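Local structure of putative mannose-1-phosphate guanylyl transferase (Thermus thermophilus, 2CU2) at residues D61-A66 / I73-E78; G165-P170 / K181-N186; A46-P51 / A121-L126; G86-G91 / E199-H204. The protein probably transfers a guanylyl group from GTP to mannose 1-phosphate, as a putative nucleotidyltransferase of the GT-A clan. All blocks are in the same frame, centred on the assembly; numbering follows the deposited sequence.

All four contacts lie in the nucleotidyltransferase region of the chain, whose mixed sheet is flanked by helices. Interactions 1 and 2 both reach this sheet but stand on opposite sides of the centre of the chain, their centres 32 Å apart. Interaction 1 is nested in the loop closed by interaction 3 and touches it, Ile73 CG1 lying 3.8 Å from Pro51 CB. It also meets interaction 4: helix 83-98 follows strand 74-78 in the chain, and Glu78 OE1 packs 3.8 Å from Ala87 CB. Interaction 2 leads along strand 184-192 into the helix of interaction 4; their nearest atoms are about 10 Å apart. No ligand marks the active site here.

Interaction 1 of 4, residues D61-A66 / I73-E78; sequences DQEAVA and IRLLLE
Glu63 and Leu77 cross at about a right angle where the short helix 63-66 lies against strand 74-78, the helix and second strand of a beta-alpha-beta unit that begins with the parallel strand 54-59. Glu63 sets off with CG opposite its backbone N (chi1 -170°) and stays extended to the carboxylate, which carries the whole chain across the leucine's branched end. The two methyls of Leu77 divide the work: CD2 sits 4.1 Å from Glu63 CG, on the aliphatic part, while CD1 comes to 3.7 Å from the carboxylate carbon CD. This is van der Waals contact, and the charge is answered by Arg67, which forms a salt bridge with Glu63 OE1. Two residues earlier on the strand, Leu75 directs its side chain at the helix and reaches both Glu63 and the buried Ala66, its CD1 lying 4.3 Å from Glu63 CG. Replacing Glu63 by an alanine would probably uncover the methyls of Leu77 on this side and leave Arg67 without its carboxylate mate. On the helix, Ala66 N donates to O of Gln62, the N-cap residue, and the methyl Ala66 CB faces Leu75 CD2 at 4.3 Å.

Interaction 2 of 4, residues G165-P170 / K181-N186; sequences GFVEKP and KGYVWN
Different first torsions bring Phe166 and Asn186 together. In Asn186, CG stands opposite the backbone N (chi1 -174°), which sends the amide toward strand 160-167; in Phe166, CG lies opposite the carbonyl carbon (chi1 -79°), and the ring turns its CD2-CE2 edge to the asparagine. The two side chains cross at about a right angle, with the ring and amide planes 62° apart. Asn186 ND2 lies at the ring edge, in the ring plane, 3.4 Å from Phe166 CE2 and 3.5 Å from CD2, so the amide nitrogen rests against the C-H rim and not over the pi face. A second, apolar touch joins Val167 to Tyr183: methyl CG2 approaches the edge of the tyrosine ring near its plane, 4.4 Å from CD2. Tyr183 follows Gly182, whose positive phi ends helix 172-180 in a Schellman motif, so this pair packs where the chain leaves the helix and enters strand 184-192. The two strands are not direct neighbours: each pairs antiparallel with strand 150-157, which runs between them in the mixed sheet. A water bridges the gap, donating to Val167 O at 3.2 Å and accepting a weak bond from Asn186 ND2 at 3.3 Å. The amide is also held beyond the contact, since Asn186 OD1 accepts from the backbone N of Gly188 and ND2 makes a weak bond to Asp234. With no direct hydrogen bond between the segments, their polar link runs through the water, and the ring edge offers the amide nitrogen only van der Waals contact.

Interaction 3 of 4, residues A46-P51 / A121-L126; sequences APLVPP and ALATML
Leu48 reaches out from the loop that follows helix 37-45 and lays its branched end on helix 115-128, over Leu122 and Ala123. Its CB points at the helix but stays 5.6 Å from Leu122 CD1, too far to touch. CG continues the same course, placed opposite the backbone N by a chi1 of -176°, and hands the contact to the two methyls. CD2 goes deepest: it lies 3.4 Å from Leu122 CB, tighter than usual for two carbons, and 3.9 Å from Leu122 CD1. The same methyl comes within 4.2 Å of the backbone nitrogen Ala123 N, so it rests close to the helix backbone. CD1, the other branch, turns to the next residue and meets the methyl Ala123 CB at 4.3 Å. The arrangement belongs to the layered alpha/beta architecture of the nucleotidyltransferase fold, in which helices lie against a central sheet. Beneath the contact runs strand 102-107: Leu48, Leu122 and Leu126 all touch Leu104, which ties the loop and the helix to the same point of the sheet. Farther along the helix, Met125 packs on Val189 and Ala191 of strand 184-192. Within helix 115-128 the regular bonds continue past the contact, Leu126 N donating to Leu122 O at 3.0 Å.

Interaction 4 of 4, residues G86-G91 / E199-H204; sequences GAVLLG and ELFRRH
Phe201 points its ring from helix 194-204 at helix 83-98 and meets Leu89 with its far edge. On this packed side all three touching residues are buried. Leu89 CA lies near the ring plane, 4.0 Å from Phe201 CE2, and methyl CD1 of Leu89 reaches the same ring carbon at 4.0 Å, the two side chains crossing at about a right angle. A chi1 of 162° carries Leu89 CG opposite its backbone N and sets the isobutyl group beside the ring. Val88 adds a third touch, its CG1 approaching Phe201 CZ obliquely at 4.2 Å. Exchanging Phe201 for an alanine takes away the ring on which every touch between these two segments depends and would probably open a gap beside Leu89 and Val88.

On the solvent side Glu199 receives two exposed arginines in a salt-bridge network, Arg202 NH1 standing 2.6 Å from Glu199 OE1 and Arg203 NE 3.0 Å from Glu199 OE2, the latter a weak hydrogen bond at 125°. Near the end of the helix His204 ND1 donates to Leu200 O at 3.2 Å, in the carbonyl plane and on a lone pair; that oxygen also accepts from His204 N, so two bonds grip it.

Other helices close round the apolar side: Phe201 meets Val237 of helix 233-238 and the ring of His208, Leu89 packs on Ala211 and Leu212 of helix 206-216, and helix 83-98 rests through Leu90 on Leu76 and Glu78 of strand 74-78.

Interaction 1 of 4, residues D61-A66 / I73-E78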
loop_
_atom_site.group_PDB
_atom_site.type_symbol
_atom_site.label_atom_id
_atom_site.label_comp_id
_atom_site.label_asym_id
_atom_site.label_seq_id
_atom_site.Cartn_x
_atom_site.Cartn_y
_atom_site.Cartn_z
ATOM N N ASP A 61 22.140 -5.946 21.500
ATOM C CA ASP A 61 21.856 -6.639 20.252
ATOM C C ASP A 61 21.712 -5.675 19.065
ATOM O O ASP A 61 21.464 -6.071 17.932
ATOM C CB ASP A 61 20.602 -7.505 20.422
ATOM C CG ASP A 61 19.453 -6.666 20.959
ATOM O OD1 ASP A 61 18.608 -7.235 21.653
ATOM O OD2 ASP A 61 19.409 -5.475 20.669
ATOM N N GLN A 62 21.861 -4.367 19.354
ATOM C CA GLN A 62 21.714 -3.378 18.285
ATOM C C GLN A 62 23.051 -2.740 17.899
ATOM O O GLN A 62 23.117 -1.730 17.210
ATOM C CB GLN A 62 20.734 -2.292 18.753
ATOM C CG GLN A 62 19.516 -2.163 17.837
ATOM C CD GLN A 62 18.459 -3.157 18.260
ATOM O OE1 GLN A 62 17.895 -3.901 17.474
ATOM N NE2 GLN A 62 18.189 -3.139 19.581
ATOM N N GLU A 63 24.147 -3.341 18.395
ATOM C CA GLU A 63 25.459 -2.774 18.118
ATOM C C GLU A 63 25.710 -2.614 16.616
ATOM O O GLU A 63 26.349 -1.675 16.156
ATOM C CB GLU A 63 26.517 -3.698 18.722
ATOM C CG GLU A 63 27.908 -3.067 18.688
ATOM C CD GLU A 63 28.899 -3.995 19.350
ATOM O OE1 GLU A 63 30.048 -3.607 19.505
ATOM O OE2 GLU A 63 28.512 -5.108 19.702
ATOM N N ALA A 64 25.214 -3.599 15.846
ATOM C CA ALA A 64 25.471 -3.592 14.408
ATOM C C ALA A 64 24.997 -2.297 13.741
ATOM O O ALA A 64 25.758 -1.578 13.103
ATOM C CB ALA A 64 24.750 -4.790 13.790
ATOM N N VAL A 65 23.709 -1.999 13.880
ATOM C CA VAL A 65 23.129 -0.818 13.243
ATOM C C VAL A 65 23.643 0.500 13.850
ATOM O O VAL A 65 23.591 1.557 13.236
ATOM C CB VAL A 65 21.606 -0.897 13.351
ATOM C CG1 VAL A 65 21.167 -0.727 14.805
ATOM C CG2 VAL A 65 20.965 0.189 12.506
ATOM N N ALA A 66 24.124 0.423 15.104
ATOM C CA ALA A 66 24.554 1.644 15.773
ATOM C C ALA A 66 26.024 1.979 15.505
ATOM O O ALA A 66 26.444 3.132 15.538
ATOM C CB ALA A 66 24.320 1.473 17.277
ATOM N N ILE A 73 32.290 9.295 18.723
ATOM C CA ILE A 73 31.292 8.950 19.717
ATOM C C ILE A 73 31.541 7.546 20.267
ATOM O O ILE A 73 31.921 6.622 19.555
ATOM C CB ILE A 73 29.929 8.995 19.023
ATOM C CG1 ILE A 73 29.604 10.433 18.609
ATOM C CG2 ILE A 73 28.828 8.501 19.981
ATOM C CD1 ILE A 73 28.325 10.526 17.775
ATOM N N ARG A 74 31.351 7.417 21.591
ATOM C CA ARG A 74 31.525 6.118 22.231
ATOM C C ARG A 74 30.183 5.409 22.447
ATOM O O ARG A 74 29.184 6.007 22.823
ATOM C CB ARG A 74 32.235 6.340 23.573
ATOM C CG ARG A 74 33.392 7.338 23.471
ATOM C CD ARG A 74 34.181 7.453 24.786
ATOM N NE ARG A 74 34.662 8.825 24.993
ATOM C CZ ARG A 74 35.166 9.130 26.206
ATOM N NH1 ARG A 74 35.217 8.211 27.155
ATOM N NH2 ARG A 74 35.627 10.364 26.445
ATOM N N LEU A 75 30.172 4.093 22.145
ATOM C CA LEU A 75 28.968 3.291 22.369
ATOM C C LEU A 75 28.883 2.792 23.816
ATOM O O LEU A 75 29.832 2.253 24.371
ATOM C CB LEU A 75 29.021 2.086 21.418
ATOM C CG LEU A 75 28.587 2.442 19.991
ATOM C CD1 LEU A 75 28.406 1.208 19.102
ATOM C CD2 LEU A 75 27.263 3.208 19.944
ATOM N N LEU A 76 27.713 2.930 24.430
ATOM C CA LEU A 76 27.469 2.362 25.750
ATOM C C LEU A 76 26.419 1.299 25.487
ATOM O O LEU A 76 25.242 1.608 25.311
ATOM C CB LEU A 76 26.917 3.402 26.726
ATOM C CG LEU A 76 27.902 4.384 27.352
ATOM C CD1 LEU A 76 27.181 5.193 28.410
ATOM C CD2 LEU A 76 29.070 3.624 27.977
ATOM N N LEU A 77 26.858 0.049 25.442
ATOM C CA LEU A 77 25.969 -1.066 25.162
ATOM C C LEU A 77 25.213 -1.537 26.394
ATOM O O LEU A 77 25.817 -1.979 27.371
ATOM C CB LEU A 77 26.774 -2.222 24.562
ATOM C CG LEU A 77 27.616 -1.859 23.332
ATOM C CD1 LEU A 77 28.411 -3.071 22.880
ATOM C CD2 LEU A 77 26.709 -1.368 22.203
ATOM N N GLU A 78 23.888 -1.432 26.338
ATOM C CA GLU A 78 23.023 -1.862 27.429
ATOM C C GLU A 78 22.741 -3.350 27.246
ATOM O O GLU A 78 22.134 -3.759 26.254
ATOM C CB GLU A 78 21.708 -1.074 27.408
ATOM C CG GLU A 78 21.888 0.432 27.508
ATOM C CD GLU A 78 20.642 1.215 27.107
ATOM O OE1 GLU A 78 19.661 1.234 27.884
ATOM O OE2 GLU A 78 20.647 1.823 26.013
#

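Interaction 2 of 4, residues G165-P170 / K181-N186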
loop_
_atom_site.group_PDB
_atom_site.type_symbol
_atom_site.label_atom_id
_atom_site.label_comp_id
_atom_site.label_asym_id
_atom_site.label_seq_id
_atom_site.Cartn_x
_atom_site.Cartn_y
_atom_site.Cartn_z
ATOM N N GLY A 165 6.917 20.326 39.718
ATOM C CA GLY A 165 6.199 19.050 39.727
ATOM C C GLY A 165 6.155 18.390 38.343
ATOM O O GLY A 165 6.140 19.051 37.312
ATOM N N PHE A 166 6.190 17.042 38.413
ATOM C CA PHE A 166 6.145 16.215 37.216
ATOM C C PHE A 166 4.910 15.316 37.224
ATOM O O PHE A 166 4.638 14.585 38.169
ATOM C CB PHE A 166 7.412 15.355 37.175
ATOM C CG PHE A 166 8.570 16.168 36.678
ATOM C CD1 PHE A 166 9.238 17.013 37.556
ATOM C CD2 PHE A 166 9.016 16.016 35.376
ATOM C CE1 PHE A 166 10.365 17.700 37.126
ATOM C CE2 PHE A 166 10.149 16.708 34.953
ATOM C CZ PHE A 166 10.828 17.548 35.825
ATOM N N VAL A 167 4.124 15.429 36.139
ATOM C CA VAL A 167 2.930 14.604 36.024
ATOM C C VAL A 167 3.023 13.672 34.816
ATOM O O VAL A 167 3.430 14.057 33.726
ATOM C CB VAL A 167 1.717 15.526 35.882
ATOM C CG1 VAL A 167 1.483 16.291 37.184
ATOM C CG2 VAL A 167 1.942 16.519 34.756
ATOM N N GLU A 168 2.678 12.395 35.052
ATOM C CA GLU A 168 2.681 11.442 33.949
ATOM C C GLU A 168 1.508 11.692 32.996
ATOM O O GLU A 168 0.619 12.496 33.247
ATOM C CB GLU A 168 2.622 10.027 34.531
ATOM C CG GLU A 168 3.967 9.306 34.418
ATOM C CD GLU A 168 4.122 8.328 35.558
ATOM O OE1 GLU A 168 5.200 7.773 35.708
ATOM O OE2 GLU A 168 3.153 8.122 36.287
ATOM N N LYS A 169 1.558 11.001 31.844
ATOM C CA LYS A 169 0.545 11.218 30.819
ATOM C C LYS A 169 -0.869 11.181 31.402
ATOM O O LYS A 169 -1.275 10.243 32.076
ATOM C CB LYS A 169 0.716 10.132 29.761
ATOM C CG LYS A 169 1.744 9.079 30.182
ATOM C CD LYS A 169 2.125 8.151 29.030
ATOM C CE LYS A 169 1.617 6.721 29.238
ATOM N NZ LYS A 169 0.938 6.260 28.029
ATOM N N PRO A 170 -1.613 12.277 31.158
ATOM C CA PRO A 170 -2.958 12.438 31.674
ATOM C C PRO A 170 -4.015 11.970 30.672
ATOM O O PRO A 170 -3.723 11.464 29.594
ATOM C CB PRO A 170 -3.135 13.932 31.910
ATOM C CG PRO A 170 -2.406 14.548 30.713
ATOM C CD PRO A 170 -1.243 13.477 30.428
ATOM N N LYS A 181 -3.553 25.638 33.119
ATOM C CA LYS A 181 -2.804 26.031 34.317
ATOM C C LYS A 181 -1.342 26.401 34.024
ATOM O O LYS A 181 -0.567 26.689 34.926
ATOM C CB LYS A 181 -2.813 24.861 35.298
ATOM C CG LYS A 181 -4.125 24.730 36.065
ATOM C CD LYS A 181 -4.224 23.402 36.806
ATOM C CE LYS A 181 -5.483 23.311 37.671
ATOM N NZ LYS A 181 -5.955 21.924 37.690
ATOM N N GLY A 182 -0.946 26.311 32.742
ATOM C CA GLY A 182 0.406 26.771 32.447
ATOM C C GLY A 182 1.433 25.628 32.454
ATOM O O GLY A 182 2.638 25.838 32.503
ATOM N N TYR A 183 0.926 24.382 32.434
ATOM C CA TYR A 183 1.819 23.231 32.376
ATOM C C TYR A 183 2.518 23.127 31.018
ATOM O O TYR A 183 1.978 23.493 29.982
ATOM C CB TYR A 183 0.991 21.971 32.633
ATOM C CG TYR A 183 0.625 21.892 34.073
ATOM C CD1 TYR A 183 0.388 23.060 34.793
ATOM C CD2 TYR A 183 0.512 20.655 34.708
ATOM C CE1 TYR A 183 0.033 22.992 36.132
ATOM C CE2 TYR A 183 0.166 20.588 36.048
ATOM C CZ TYR A 183 -0.069 21.749 36.760
ATOM O OH TYR A 183 -0.427 21.690 38.094
ATOM N N VAL A 184 3.774 22.637 31.028
ATOM C CA VAL A 184 4.481 22.448 29.761
ATOM C C VAL A 184 4.894 20.986 29.548
ATOM O O VAL A 184 4.919 20.184 30.472
ATOM C CB VAL A 184 5.720 23.351 29.761
ATOM C CG1 VAL A 184 5.299 24.814 29.881
ATOM C CG2 VAL A 184 6.636 22.993 30.915
ATOM N N TRP A 185 5.168 20.645 28.266
ATOM C CA TRP A 185 5.566 19.277 27.932
ATOM C C TRP A 185 6.984 18.982 28.432
ATOM O O TRP A 185 7.892 19.802 28.343
ATOM C CB TRP A 185 5.526 19.099 26.406
ATOM C CG TRP A 185 4.145 18.964 25.873
ATOM C CD1 TRP A 185 3.006 18.439 26.531
ATOM C CD2 TRP A 185 3.734 19.241 24.504
ATOM N NE1 TRP A 185 1.915 18.379 25.713
ATOM C CE2 TRP A 185 2.365 18.891 24.391
ATOM C CE3 TRP A 185 4.407 19.744 23.380
ATOM C CZ2 TRP A 185 1.706 19.073 23.183
ATOM C CZ3 TRP A 185 3.752 19.926 22.168
ATOM C CH2 TRP A 185 2.392 19.584 22.075
ATOM N N ASN A 186 7.154 17.769 29.002
ATOM C CA ASN A 186 8.490 17.293 29.352
ATOM C C ASN A 186 9.249 16.887 28.083
ATOM O O ASN A 186 8.848 15.990 27.353
ATOM C CB ASN A 186 8.316 16.068 30.260
ATOM C CG ASN A 186 9.648 15.591 30.785
ATOM O OD1 ASN A 186 10.672 15.609 30.104
ATOM N ND2 ASN A 186 9.609 15.089 32.032
HETATM O O HOH W 1 6.540 14.630 33.270
#

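Interaction 3 of 4, residues A46-P51 / A121-L126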
loop_
_atom_site.group_PDB
_atom_site.type_symbol
_atom_site.label_atom_id
_atom_site.label_comp_id
_atom_site.label_asym_id
_atom_site.label_seq_id
_atom_site.Cartn_x
_atom_site.Cartn_y
_atom_site.Cartn_z
ATOM N N ALA A 46 26.644 18.144 17.890
ATOM C CA ALA A 46 28.067 18.373 17.638
ATOM C C ALA A 46 28.619 19.745 18.031
ATOM O O ALA A 46 29.600 19.829 18.765
ATOM C CB ALA A 46 28.392 18.084 16.174
ATOM N N PRO A 47 27.996 20.836 17.554
ATOM C CA PRO A 47 28.471 22.187 17.881
ATOM C C PRO A 47 28.500 22.518 19.370
ATOM O O PRO A 47 29.287 23.360 19.807
ATOM C CB PRO A 47 27.503 23.092 17.115
ATOM C CG PRO A 47 27.107 22.246 15.945
ATOM C CD PRO A 47 26.873 20.901 16.602
ATOM N N LEU A 48 27.639 21.864 20.145
ATOM C CA LEU A 48 27.576 22.116 21.577
ATOM C C LEU A 48 28.472 21.167 22.367
ATOM O O LEU A 48 29.231 21.602 23.232
ATOM C CB LEU A 48 26.134 21.996 22.072
ATOM C CG LEU A 48 25.913 22.323 23.552
ATOM C CD1 LEU A 48 26.271 23.779 23.804
ATOM C CD2 LEU A 48 24.468 22.055 23.940
ATOM N N VAL A 49 28.378 19.874 22.076
ATOM C CA VAL A 49 29.196 18.877 22.763
ATOM C C VAL A 49 29.912 18.041 21.713
ATOM O O VAL A 49 29.278 17.390 20.886
ATOM C CB VAL A 49 28.335 17.949 23.662
ATOM C CG1 VAL A 49 29.232 16.982 24.434
ATOM C CG2 VAL A 49 27.519 18.781 24.637
ATOM N N PRO A 50 31.254 18.060 21.721
ATOM C CA PRO A 50 32.005 17.281 20.734
ATOM C C PRO A 50 31.742 15.779 20.794
ATOM O O PRO A 50 31.330 15.242 21.819
ATOM C CB PRO A 50 33.459 17.644 21.041
ATOM C CG PRO A 50 33.433 17.954 22.510
ATOM C CD PRO A 50 32.165 18.760 22.644
ATOM N N PRO A 51 31.956 15.085 19.669
ATOM C CA PRO A 51 31.738 13.648 19.569
ATOM C C PRO A 51 32.561 12.868 20.600
ATOM O O PRO A 51 32.115 11.894 21.182
ATOM C CB PRO A 51 32.096 13.218 18.151
ATOM C CG PRO A 51 31.938 14.448 17.274
ATOM C CD PRO A 51 32.188 15.621 18.335
ATOM N N ALA A 121 19.010 26.354 24.033
ATOM C CA ALA A 121 18.250 25.875 25.189
ATOM C C ALA A 121 19.114 24.951 26.058
ATOM O O ALA A 121 19.078 25.026 27.291
ATOM C CB ALA A 121 17.000 25.131 24.728
ATOM N N LEU A 122 19.877 24.074 25.416
ATOM C CA LEU A 122 20.744 23.150 26.144
ATOM C C LEU A 122 21.866 23.901 26.855
ATOM O O LEU A 122 22.220 23.569 27.987
ATOM C CB LEU A 122 21.348 22.115 25.194
ATOM C CG LEU A 122 20.432 20.962 24.773
ATOM C CD1 LEU A 122 21.214 19.957 23.930
ATOM C CD2 LEU A 122 19.889 20.285 26.006
ATOM N N ALA A 123 22.428 24.906 26.184
ATOM C CA ALA A 123 23.498 25.707 26.773
ATOM C C ALA A 123 22.976 26.328 28.059
ATOM O O ALA A 123 23.659 26.342 29.087
ATOM C CB ALA A 123 23.942 26.801 25.804
ATOM N N THR A 124 21.749 26.834 28.000
ATOM C CA THR A 124 21.142 27.454 29.169
ATOM C C THR A 124 20.887 26.437 30.276
ATOM O O THR A 124 20.967 26.764 31.458
ATOM C CB THR A 124 19.833 28.156 28.790
ATOM O OG1 THR A 124 20.126 29.200 27.852
ATOM C CG2 THR A 124 19.168 28.754 30.013
ATOM N N MET A 125 20.591 25.198 29.897
ATOM C CA MET A 125 20.348 24.152 30.885
ATOM C C MET A 125 21.640 23.834 31.633
ATOM O O MET A 125 21.632 23.628 32.844
ATOM C CB MET A 125 19.806 22.893 30.203
ATOM C CG MET A 125 18.302 22.944 29.921
ATOM S SD MET A 125 17.690 21.480 29.044
ATOM C CE MET A 125 18.159 20.175 30.193
ATOM N N LEU A 126 22.751 23.803 30.908
ATOM C CA LEU A 126 24.045 23.528 31.519
ATOM C C LEU A 126 24.351 24.573 32.595
ATOM O O LEU A 126 24.808 24.234 33.688
ATOM C CB LEU A 126 25.143 23.531 30.453
ATOM C CG LEU A 126 25.004 22.437 29.393
ATOM C CD1 LEU A 126 26.037 22.641 28.286
ATOM C CD2 LEU A 126 25.179 21.074 30.055
#

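Interaction 4 of 4, residues G86-G91 / E199-H204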
loop_
_atom_site.group_PDB
_atom_site.type_symbol
_atom_site.label_atom_id
_atom_site.label_comp_id
_atom_site.label_asym_id
_atom_site.label_seq_id
_atom_site.Cartn_x
_atom_site.Cartn_y
_atom_site.Cartn_z
ATOM N N GLY A 86 18.208 3.210 33.707
ATOM C CA GLY A 86 19.359 2.337 33.518
ATOM C C GLY A 86 20.394 2.979 32.590
ATOM O O GLY A 86 21.587 2.983 32.858
ATOM N N ALA A 87 19.946 3.568 31.485
ATOM C CA ALA A 87 20.867 4.243 30.580
ATOM C C ALA A 87 21.542 5.417 31.298
ATOM O O ALA A 87 22.738 5.642 31.145
ATOM C CB ALA A 87 20.122 4.736 29.342
ATOM N N VAL A 88 20.777 6.163 32.087
ATOM C CA VAL A 88 21.336 7.301 32.813
ATOM C C VAL A 88 22.397 6.823 33.813
ATOM O O VAL A 88 23.423 7.478 34.005
ATOM C CB VAL A 88 20.228 8.088 33.546
ATOM C CG1 VAL A 88 20.845 9.102 34.494
ATOM C CG2 VAL A 88 19.341 8.811 32.522
ATOM N N LEU A 89 22.147 5.679 34.442
ATOM C CA LEU A 89 23.099 5.105 35.388
ATOM C C LEU A 89 24.453 4.926 34.703
ATOM O O LEU A 89 25.483 5.339 35.226
ATOM C CB LEU A 89 22.597 3.747 35.887
ATOM C CG LEU A 89 23.646 2.828 36.527
ATOM C CD1 LEU A 89 24.152 3.446 37.819
ATOM C CD2 LEU A 89 23.031 1.454 36.788
ATOM N N LEU A 90 24.442 4.314 33.525
ATOM C CA LEU A 90 25.671 4.069 32.784
ATOM C C LEU A 90 26.358 5.379 32.392
ATOM O O LEU A 90 27.573 5.516 32.420
ATOM C CB LEU A 90 25.318 3.276 31.525
ATOM C CG LEU A 90 24.622 1.950 31.841
ATOM C CD1 LEU A 90 24.496 1.050 30.609
ATOM C CD2 LEU A 90 25.369 1.132 32.893
ATOM N N GLY A 91 25.528 6.353 31.973
ATOM C CA GLY A 91 26.078 7.640 31.571
ATOM C C GLY A 91 26.797 8.329 32.731
ATOM O O GLY A 91 27.835 8.958 32.574
ATOM N N GLU A 199 23.666 11.603 43.989
ATOM C CA GLU A 199 22.960 11.854 45.242
ATOM C C GLU A 199 21.459 11.588 45.101
ATOM O O GLU A 199 20.791 11.147 46.022
ATOM C CB GLU A 199 23.217 13.304 45.660
ATOM C CG GLU A 199 22.592 13.669 47.015
ATOM C CD GLU A 199 22.951 12.632 48.060
ATOM O OE1 GLU A 199 24.050 12.109 48.021
ATOM O OE2 GLU A 199 22.143 12.414 48.961
ATOM N N LEU A 200 20.918 11.913 43.911
ATOM C CA LEU A 200 19.502 11.633 43.693
ATOM C C LEU A 200 19.212 10.130 43.717
ATOM O O LEU A 200 18.185 9.676 44.200
ATOM C CB LEU A 200 19.080 12.229 42.346
ATOM C CG LEU A 200 18.833 13.740 42.418
ATOM C CD1 LEU A 200 18.473 14.345 41.064
ATOM C CD2 LEU A 200 17.699 14.142 43.359
ATOM N N PHE A 201 20.142 9.350 43.117
ATOM C CA PHE A 201 19.982 7.897 43.174
ATOM C C PHE A 201 19.919 7.436 44.637
ATOM O O PHE A 201 19.088 6.635 45.045
ATOM C CB PHE A 201 21.189 7.226 42.491
ATOM C CG PHE A 201 21.078 7.173 40.983
ATOM C CD1 PHE A 201 19.876 7.461 40.341
ATOM C CD2 PHE A 201 22.188 6.801 40.238
ATOM C CE1 PHE A 201 19.802 7.384 38.952
ATOM C CE2 PHE A 201 22.107 6.728 38.850
ATOM C CZ PHE A 201 20.915 7.023 38.200
ATOM N N ARG A 202 20.879 7.962 45.430
ATOM C CA ARG A 202 20.965 7.586 46.842
ATOM C C ARG A 202 19.652 7.845 47.595
ATOM O O ARG A 202 19.227 7.071 48.442
ATOM C CB ARG A 202 22.098 8.390 47.480
ATOM C CG ARG A 202 22.071 8.325 49.007
ATOM C CD ARG A 202 23.467 8.098 49.597
ATOM N NE ARG A 202 23.633 8.865 50.836
ATOM C CZ ARG A 202 24.392 9.975 50.778
ATOM N NH1 ARG A 202 24.948 10.340 49.634
ATOM N NH2 ARG A 202 24.572 10.712 51.878
ATOM N N ARG A 203 19.018 8.998 47.279
ATOM C CA ARG A 203 17.817 9.392 48.027
ATOM C C ARG A 203 16.533 8.684 47.556
ATOM O O ARG A 203 15.707 8.266 48.351
ATOM C CB ARG A 203 17.611 10.904 47.893
ATOM C CG ARG A 203 18.713 11.747 48.532
ATOM C CD ARG A 203 18.500 13.244 48.262
ATOM N NE ARG A 203 19.572 14.033 48.867
ATOM C CZ ARG A 203 19.690 15.331 48.514
ATOM N NH1 ARG A 203 18.848 15.878 47.650
ATOM N NH2 ARG A 203 20.662 16.062 49.055
ATOM N N HIS A 204 16.328 8.612 46.214
ATOM C CA HIS A 204 15.042 8.073 45.724
ATOM C C HIS A 204 15.148 6.766 44.918
ATOM O O HIS A 204 14.147 6.191 44.515
ATOM C CB HIS A 204 14.310 9.121 44.868
ATOM C CG HIS A 204 14.492 10.503 45.418
ATOM N ND1 HIS A 204 15.544 11.292 45.103
ATOM C CD2 HIS A 204 13.624 11.227 46.242
ATOM C CE1 HIS A 204 15.328 12.458 45.737
ATOM N NE2 HIS A 204 14.186 12.448 46.428
#